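PDB 6NPS: AxyAgu115A from Amphibacillus xylanus NBRC 15112, which acts as a family GH115 alpha-glucuronidase, a glycoside hydrolase that probably removes glucuronic acid side groups from hemicelluloses such as arabinoglucuronoxylan. Local coordinates for residues E248-Y253 with Q329-L334; I298-R303 with E373-V378. The protein carries 3 engineered substitutions. All blocks are in the same frame, centred on the assembly; numbering follows the deposited sequence.

Contact 1. Residues E248-Y253 with Q329-L334; sequences EPCLRY and QTQNKL
Pro249 approaches the flat amide of Gln331 obliquely, at its NE2 end, with Pro249 CB 3.4 Å from Gln331 NE2 on a line about 44° out of the amide plane, so the contact is tilted between face and edge. Pro249 CG, 3.9 Å from the same NE2, comes in at a lower slope. On the same side of the plane, further back along the chain, Cys250 SG lies 3.6 Å from Gln331 CG and 4.1 Å from Gln331 CD. Within the loop, Glu248 OE2 lies in plane at the edge of the Tyr253 ring and is hydrogen-bonded to Gly254 N. The glutamine is extended beyond CG (chi2 163°), which carries its amide past the sulfur to the proline. No hydrogen bond joins the segments; Gln331 NE2 is instead bonded to the carbonyl of Gly301, and OE1 also has a partner elsewhere, so both ends of the amide restrain its rotation.

A type I' turn from Pro249 to Arg252 presents Cys250 to the helix; its closing bond, Arg252 N to Pro249 O at 3.4 Å, is weak. Cys250 also shares backbone hydrogen bonding with Thr299. Loop 248-253 after one barrel strand thus packs on helix 317-338 after the next, an arrangement consistent with the (beta/alpha)8 TIM barrel of this clan.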
loop_
_atom_site.group_PDB
_atom_site.type_symbol
_atom_site.label_atom_id
_atom_site.label_comp_id
_atom_site.label_asym_id
_atom_site.label_seq_id
_atom_site.Cartn_x
_atom_site.Cartn_y
_atom_site.Cartn_z
ATOM N N GLU A 248 35.602 3.471 -27.102
ATOM C CA GLU A 248 35.872 3.130 -28.497
ATOM C C GLU A 248 37.190 3.750 -28.947
ATOM O O GLU A 248 37.204 4.602 -29.840
ATOM C CB GLU A 248 34.708 3.569 -29.387
ATOM C CG GLU A 248 33.351 2.839 -29.044
ATOM C CD GLU A 248 32.153 3.475 -29.764
ATOM O OE1 GLU A 248 31.904 4.687 -29.573
ATOM O OE2 GLU A 248 31.461 2.775 -30.535
ATOM N N PRO A 249 38.322 3.310 -28.388
ATOM C CA PRO A 249 39.609 3.913 -28.749
ATOM C C PRO A 249 40.144 3.514 -30.125
ATOM O O PRO A 249 39.803 2.476 -30.703
ATOM C CB PRO A 249 40.554 3.414 -27.654
ATOM C CG PRO A 249 39.919 2.113 -27.154
ATOM C CD PRO A 249 38.453 2.343 -27.262
ATOM N N CYS A 250 40.995 4.409 -30.649
ATOM C CA CYS A 250 41.826 4.168 -31.824
ATOM C C CYS A 250 40.981 3.908 -33.062
ATOM O O CYS A 250 41.320 3.058 -33.891
ATOM C CB CYS A 250 42.768 2.992 -31.581
ATOM S SG CYS A 250 44.113 3.521 -30.539
ATOM N N LEU A 251 39.872 4.628 -33.168
ATOM C CA LEU A 251 39.028 4.693 -34.373
ATOM C C LEU A 251 38.291 3.380 -34.646
ATOM O O LEU A 251 37.949 3.058 -35.795
ATOM C CB LEU A 251 39.840 5.134 -35.596
ATOM C CG LEU A 251 40.599 6.456 -35.404
ATOM C CD1 LEU A 251 41.448 6.777 -36.653
ATOM C CD2 LEU A 251 39.623 7.645 -35.060
ATOM N N ARG A 252 38.030 2.631 -33.579
ATOM C CA ARG A 252 37.310 1.362 -33.620
ATOM C C ARG A 252 35.987 1.541 -32.889
ATOM O O ARG A 252 35.987 1.687 -31.658
ATOM C CB ARG A 252 38.132 0.279 -32.933
ATOM C CG ARG A 252 39.366 -0.115 -33.763
ATOM C CD ARG A 252 38.943 -0.787 -35.050
ATOM N NE ARG A 252 40.001 -1.678 -35.517
ATOM C CZ ARG A 252 39.950 -2.404 -36.634
ATOM N NH1 ARG A 252 38.882 -2.362 -37.430
ATOM N NH2 ARG A 252 40.983 -3.181 -36.958
ATOM N N TYR A 253 34.860 1.465 -33.607
ATOM C CA TYR A 253 33.588 1.571 -32.881
ATOM C C TYR A 253 33.259 0.257 -32.177
ATOM O O TYR A 253 33.802 -0.795 -32.508
ATOM C CB TYR A 253 32.459 1.982 -33.817
ATOM C CG TYR A 253 32.681 3.423 -34.254
ATOM C CD1 TYR A 253 32.327 4.482 -33.415
ATOM C CD2 TYR A 253 33.326 3.708 -35.467
ATOM C CE1 TYR A 253 32.577 5.799 -33.785
ATOM C CE2 TYR A 253 33.563 5.010 -35.840
ATOM C CZ TYR A 253 33.174 6.055 -34.991
ATOM O OH TYR A 253 33.421 7.363 -35.344
ATOM N N GLN A 329 50.327 4.685 -23.408
ATOM C CA GLN A 329 51.663 4.708 -23.988
ATOM C C GLN A 329 51.708 3.940 -25.307
ATOM O O GLN A 329 52.377 4.366 -26.261
ATOM C CB GLN A 329 52.669 4.129 -22.997
ATOM C CG GLN A 329 53.376 5.163 -22.149
ATOM C CD GLN A 329 54.804 4.777 -21.863
ATOM O OE1 GLN A 329 55.706 5.618 -21.865
ATOM N NE2 GLN A 329 55.023 3.490 -21.618
ATOM N N THR A 330 51.006 2.803 -25.373
ATOM C CA THR A 330 50.962 1.998 -26.597
ATOM C C THR A 330 50.213 2.731 -27.710
ATOM O O THR A 330 50.677 2.790 -28.857
ATOM C CB THR A 330 50.285 0.643 -26.317
ATOM O OG1 THR A 330 50.967 -0.052 -25.262
ATOM C CG2 THR A 330 50.285 -0.222 -27.565
ATOM N N GLN A 331 49.036 3.274 -27.385
ATOM C CA GLN A 331 48.216 3.937 -28.390
ATOM C C GLN A 331 48.957 5.115 -29.015
ATOM O O GLN A 331 48.988 5.253 -30.247
ATOM C CB GLN A 331 46.890 4.357 -27.763
ATOM C CG GLN A 331 45.937 3.190 -27.486
ATOM C CD GLN A 331 44.844 3.568 -26.527
ATOM O OE1 GLN A 331 44.996 4.507 -25.754
ATOM N NE2 GLN A 331 43.735 2.833 -26.547
ATOM N N ASN A 332 49.636 5.929 -28.195
ATOM C CA ASN A 332 50.388 7.052 -28.751
ATOM C C ASN A 332 51.452 6.591 -29.725
ATOM O O ASN A 332 51.715 7.262 -30.736
ATOM C CB ASN A 332 51.024 7.864 -27.636
ATOM C CG ASN A 332 50.048 8.870 -27.044
ATOM O OD1 ASN A 332 48.990 9.158 -27.630
ATOM N ND2 ASN A 332 50.385 9.387 -25.871
ATOM N N LYS A 333 52.099 5.462 -29.413
ATOM C CA LYS A 333 53.145 4.896 -30.277
ATOM C C LYS A 333 52.562 4.491 -31.628
ATOM O O LYS A 333 53.138 4.780 -32.678
ATOM C CB LYS A 333 53.806 3.692 -29.604
ATOM C CG LYS A 333 55.290 3.552 -29.900
ATOM C CD LYS A 333 55.703 2.092 -29.973
ATOM C CE LYS A 333 56.919 1.906 -30.867
ATOM N NZ LYS A 333 57.144 0.475 -31.209
ATOM N N LEU A 334 51.414 3.822 -31.588
ATOM C CA LEU A 334 50.673 3.482 -32.798
ATOM C C LEU A 334 50.284 4.732 -33.592
ATOM O O LEU A 334 50.470 4.793 -34.817
ATOM C CB LEU A 334 49.448 2.667 -32.418
ATOM C CG LEU A 334 49.721 1.236 -31.952
ATOM C CD1 LEU A 334 48.344 0.648 -31.639
ATOM C CD2 LEU A 334 50.487 0.457 -33.010
#

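Contact 2. Residues I298-R303 with E373-V378; sequences ITIGMR and EELEDV
Ile300, in the segment 298-303 that begins as a strand, faces a type II turn running from Leu375 to Val378, with 9.0 Å between Ile300 CA and Val378 CA, too wide a spacing for neighbouring strands. The fold explains the gap: in the eight-stranded parallel sheet, consistent with a TIM barrel, strand 348-351 runs between strand 298-300 and strand 379-383, which the turn leads into. Backbone hydrogen bonds pair Ile298 and Ile300 with Met349 and confirm that intervening strand, while Leu375 touches Leu350 and Val378 touches Arg348. The contact is therefore made by side chains alone.

Ile300 and Val378 reach toward each other tip to tip. Ile300 CD1 faces the two methyls of the valine evenly, 4.0 Å from Val378 CG1 and 4.0 Å from Val378 CG2. It gets there because CG1 of the isoleucine stands between its backbone N and carbonyl carbon (chi1 58°), with the chain extended beyond. Leu375 adds one methyl to this buried cluster: its CB does not aim straight at the strand, but the end of the side chain comes closer, and CD2 lies 4.2 Å from Ile300 CD1. Gln331 of helix 317-338 also touches Ile300.

The turn that holds Leu375 and Val378 together is closed by Val378 N to Leu375 O at 3.0 Å, with Asp377 taking the positive-phi corner. At that corner, Asp377 N also donates to Glu376 OE1 at 3.0 Å; the bond is bent, 138° at the hydrogen, and meets OE1 from above the carboxylate plane, 53° out of it.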
loop_
_atom_site.group_PDB
_atom_site.type_symbol
_atom_site.label_atom_id
_atom_site.label_comp_id
_atom_site.label_asym_id
_atom_site.label_seq_id
_atom_site.Cartn_x
_atom_site.Cartn_y
_atom_site.Cartn_z
ATOM N N ILE A 298 40.905 11.123 -32.180
ATOM C CA ILE A 298 41.175 9.752 -31.758
ATOM C C ILE A 298 40.941 9.637 -30.262
ATOM O O ILE A 298 41.557 10.359 -29.463
ATOM C CB ILE A 298 42.608 9.339 -32.103
ATOM C CG1 ILE A 298 42.867 9.504 -33.609
ATOM C CG2 ILE A 298 42.866 7.895 -31.611
ATOM C CD1 ILE A 298 44.339 9.204 -34.001
ATOM N N THR A 299 40.055 8.726 -29.867
ATOM C CA THR A 299 39.860 8.482 -28.447
ATOM C C THR A 299 40.951 7.532 -27.965
ATOM O O THR A 299 41.331 6.591 -28.668
ATOM C CB THR A 299 38.455 7.926 -28.182
ATOM O OG1 THR A 299 37.475 8.938 -28.494
ATOM C CG2 THR A 299 38.288 7.534 -26.700
ATOM N N ILE A 300 41.517 7.815 -26.793
ATOM C CA ILE A 300 42.541 6.939 -26.226
ATOM C C ILE A 300 42.032 6.440 -24.873
ATOM O O ILE A 300 40.996 6.888 -24.380
ATOM C CB ILE A 300 43.910 7.633 -26.105
ATOM C CG1 ILE A 300 43.797 8.896 -25.234
ATOM C CG2 ILE A 300 44.452 7.995 -27.515
ATOM C CD1 ILE A 300 45.154 9.411 -24.709
ATOM N N GLY A 301 42.762 5.497 -24.285
ATOM C CA GLY A 301 42.293 4.830 -23.087
ATOM C C GLY A 301 41.671 3.478 -23.411
ATOM O O GLY A 301 41.750 2.993 -24.540
ATOM N N MET A 302 41.003 2.882 -22.402
ATOM C CA MET A 302 40.308 1.612 -22.616
ATOM C C MET A 302 39.301 1.240 -21.528
ATOM O O MET A 302 39.698 0.897 -20.408
ATOM C CB MET A 302 41.329 0.484 -22.743
ATOM C CG MET A 302 40.787 -0.741 -23.450
ATOM S SD MET A 302 41.850 -2.167 -23.145
ATOM C CE MET A 302 40.878 -3.498 -23.891
ATOM N N ARG A 303 38.023 1.202 -21.900
ATOM C CA ARG A 303 36.945 0.803 -20.998
ATOM C C ARG A 303 36.334 -0.499 -21.532
ATOM O O ARG A 303 36.556 -0.854 -22.689
ATOM C CB ARG A 303 35.880 1.895 -20.910
ATOM C CG ARG A 303 36.196 2.991 -19.904
ATOM C CD ARG A 303 34.999 3.902 -19.686
ATOM N NE ARG A 303 34.047 3.336 -18.735
ATOM C CZ ARG A 303 32.796 3.005 -19.038
ATOM N NH1 ARG A 303 32.341 3.182 -20.271
ATOM N NH2 ARG A 303 31.999 2.496 -18.109
ATOM N N GLU A 373 52.895 12.584 -18.722
ATOM C CA GLU A 373 53.435 13.183 -19.939
ATOM C C GLU A 373 52.870 12.523 -21.195
ATOM O O GLU A 373 52.980 13.081 -22.289
ATOM C CB GLU A 373 54.954 13.185 -19.921
ATOM C CG GLU A 373 55.597 13.612 -18.572
ATOM C CD GLU A 373 55.442 12.594 -17.437
ATOM O OE1 GLU A 373 55.003 12.953 -16.312
ATOM O OE2 GLU A 373 55.811 11.426 -17.678
ATOM N N GLU A 374 52.148 11.449 -21.023
ATOM C CA GLU A 374 51.524 10.835 -22.126
ATOM C C GLU A 374 50.210 11.562 -22.470
ATOM O O GLU A 374 49.727 11.466 -23.558
ATOM C CB GLU A 374 51.358 9.372 -21.830
ATOM C CG GLU A 374 52.677 8.622 -21.996
ATOM C CD GLU A 374 53.130 8.633 -23.449
ATOM O OE1 GLU A 374 52.279 8.894 -24.279
ATOM O OE2 GLU A 374 54.296 8.412 -23.785
ATOM N N LEU A 375 49.668 12.303 -21.519
ATOM C CA LEU A 375 48.465 13.109 -21.703
ATOM C C LEU A 375 48.752 14.532 -22.171
ATOM O O LEU A 375 47.808 15.306 -22.381
ATOM C CB LEU A 375 47.668 13.140 -20.412
ATOM C CG LEU A 375 47.282 11.713 -20.028
ATOM C CD1 LEU A 375 46.614 11.750 -18.670
ATOM C CD2 LEU A 375 46.335 11.107 -21.090
ATOM N N GLU A 376 50.012 14.882 -22.394
ATOM C CA GLU A 376 50.301 16.208 -22.914
ATOM C C GLU A 376 49.720 16.351 -24.321
ATOM O O GLU A 376 49.882 15.461 -25.173
ATOM C CB GLU A 376 51.807 16.480 -22.889
ATOM C CG GLU A 376 52.118 17.972 -22.853
ATOM C CD GLU A 376 51.057 18.755 -22.078
ATOM O OE1 GLU A 376 50.232 19.439 -22.730
ATOM O OE2 GLU A 376 51.055 18.707 -20.826
ATOM N N ASP A 377 49.007 17.458 -24.544
ATOM C CA ASP A 377 48.309 17.819 -25.771
ATOM C C ASP A 377 47.018 17.036 -25.938
ATOM O O ASP A 377 46.316 17.283 -26.920
ATOM C CB ASP A 377 49.168 17.637 -27.034
ATOM C CG ASP A 377 50.598 18.146 -26.849
ATOM O OD1 ASP A 377 51.559 17.359 -27.055
ATOM O OD2 ASP A 377 50.749 19.340 -26.491
ATOM N N VAL A 378 46.672 16.119 -25.030
ATOM C CA VAL A 378 45.423 15.370 -25.123
ATOM C C VAL A 378 44.279 16.174 -24.501
ATOM O O VAL A 378 44.423 16.762 -23.413
ATOM C CB VAL A 378 45.567 13.994 -24.445
ATOM C CG1 VAL A 378 44.208 13.260 -24.421
ATOM C CG2 VAL A 378 46.612 13.161 -25.165
#

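From the N terminus the segments come in the order 248-253, 298-303, 329-334 and 373-378, so the two contacts cross. Contact 1 closes a loop of 75 intervening residues by bringing the segment after strand 241-242 to helix 317-338; contact 2 starts within that span, on strand 298-300, and closes 69 residues at the approach to strand 379-383. Their centres are 9 Å apart and they touch: the amide of Gln331 reaches the carbonyl of Gly301 and so joins the two contacts. Helix 317-338 thereby links both, tying together the parts of the probable barrel around strands 241-242, 298-300 and 379-383.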